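Carboxyltransferase domain-containing protein (Pyrococcus horikoshii, PDB 2PHC) is of unknown function but carries a carboxyltransferase-type domain and probably binds ATP and acts as a hydrolase. Local coordinates at residues A145-L149 with G177-I181. Residues are numbered along the deposited sequence; the frame is centred on the assembly and turned at random.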
# COMPACT_ATOMS: atom_id res chain seq x y z
N ALA A 145 10.12 3.08 10.63
CA ALA A 145 11.44 3.30 10.03
C ALA A 145 12.57 2.75 10.96
O ALA A 145 12.54 3.04 12.16
CB ALA A 145 11.64 4.81 9.76
N THR A 146 13.52 1.97 10.45
CA THR A 146 14.56 1.34 11.30
C THR A 146 15.78 1.06 10.49
O THR A 146 15.70 0.30 9.48
CB THR A 146 14.11 -0.02 11.96
OG1 THR A 146 12.84 0.15 12.57
CG2 THR A 146 15.12 -0.47 13.05
N PRO A 147 16.95 1.58 10.96
CA PRO A 147 18.22 1.34 10.22
C PRO A 147 18.58 -0.12 10.18
O PRO A 147 18.01 -0.85 10.94
CB PRO A 147 19.27 2.18 10.96
CG PRO A 147 18.75 2.24 12.39
CD PRO A 147 17.18 2.36 12.19
N ARG A 148 19.40 -0.55 9.21
CA ARG A 148 19.87 -1.93 8.98
C ARG A 148 20.76 -2.50 10.15
O ARG A 148 21.26 -1.74 10.98
CB ARG A 148 20.79 -1.93 7.72
CG ARG A 148 20.04 -1.82 6.38
CD ARG A 148 21.02 -1.16 5.38
NE ARG A 148 20.44 -0.86 4.04
CZ ARG A 148 19.74 0.23 3.70
NH1 ARG A 148 19.48 1.21 4.54
NH2 ARG A 148 19.34 0.37 2.49
N LEU A 149 21.01 -3.80 10.13
CA LEU A 149 21.92 -4.39 11.08
C LEU A 149 23.30 -3.80 10.82
O LEU A 149 23.61 -3.34 9.69
CB LEU A 149 21.93 -5.90 11.02
CG LEU A 149 20.68 -6.73 11.43
CD1 LEU A 149 20.97 -8.08 11.03
CD2 LEU A 149 20.50 -6.76 12.84
N GLY A 177 21.87 -10.32 3.82
CA GLY A 177 21.23 -9.02 3.93
C GLY A 177 21.27 -8.51 5.34
O GLY A 177 21.25 -9.30 6.28
N GLY A 178 21.35 -7.19 5.50
CA GLY A 178 21.26 -6.69 6.82
C GLY A 178 20.00 -5.93 7.19
O GLY A 178 20.14 -5.12 8.06
N TRP A 179 18.85 -6.22 6.53
CA TRP A 179 17.55 -5.53 6.72
C TRP A 179 16.95 -6.10 8.01
O TRP A 179 17.25 -7.23 8.34
CB TRP A 179 16.54 -5.80 5.53
CG TRP A 179 16.81 -4.92 4.29
CD1 TRP A 179 18.05 -4.59 3.80
CD2 TRP A 179 15.86 -4.23 3.42
NE1 TRP A 179 17.96 -3.74 2.71
CE2 TRP A 179 16.63 -3.51 2.44
CE3 TRP A 179 14.47 -4.14 3.36
CZ2 TRP A 179 16.03 -2.72 1.44
CZ3 TRP A 179 13.87 -3.30 2.33
CH2 TRP A 179 14.67 -2.62 1.40
N ARG A 180 16.12 -5.33 8.73
CA ARG A 180 15.47 -5.83 9.95
C ARG A 180 14.37 -6.71 9.55
O ARG A 180 13.39 -6.22 9.01
CB ARG A 180 14.94 -4.69 10.87
CG ARG A 180 16.06 -3.81 11.41
CD ARG A 180 17.10 -4.46 12.41
NE ARG A 180 18.14 -3.44 12.70
CZ ARG A 180 19.00 -3.52 13.74
NH1 ARG A 180 18.94 -4.55 14.62
NH2 ARG A 180 19.86 -2.55 13.93
N ILE A 181 14.51 -8.00 9.83
CA ILE A 181 13.49 -8.98 9.43
C ILE A 181 12.35 -9.16 10.44
O ILE A 181 12.62 -9.57 11.58
CB ILE A 181 14.11 -10.32 9.11
CG1 ILE A 181 15.36 -10.17 8.18
CG2 ILE A 181 13.07 -11.25 8.61
CD1 ILE A 181 15.09 -9.46 6.73
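In Arg180 CG lies anti to the carbonyl carbon and the chain then folds at chi2 (-66°), a turn that carries its guanidinium group across the backbone of Pro147, Arg148 and Leu149. There NE donates a hydrogen bond to Pro147 O at 3.1 Å. The N-H...O angle of 169° shows the bond to be straight; the acceptor lies at the guanidinium edge, almost in its plane, while NE is tilted modestly from the carbonyl plane. Leu149 covers one face of the same group, its CD2 lying 3.2 Å from Arg180 NH1. Nearer the backbone, the aliphatic part of Arg180 crosses Thr146 at about a right angle, with CG 3.8 Å from Thr146 CG2. A second bond ties main chain to main chain, from Leu149 N to Gly178 O at 2.6 Å, and Arg148 CB rests 3.3 Å from that same Gly178 oxygen. Further out, the extended Arg148 side chain runs beside Trp179, the guanidinium and indole planes 76° apart. Phe102 of helix 100-107 makes a cation-pi contact with Arg180, whose backbone pairs with Ile163 in the mixed sheet of this cyclophilin-like domain. Replacing Arg180 with alanine is likely to leave Pro147 O without this donor and to open a gap beside Leu149 CD2 and Thr146 CG2. Chemically, the 145-149 loop meets the turn leading into strand 180-184 and the first residue of that strand; one carbonyl from each side serves as acceptor, so the polar part of the contact rests on main-chain carbonyls, with no salt bridge between the two segments, and nonpolar contacts of Leu149 and Thr146 flank it.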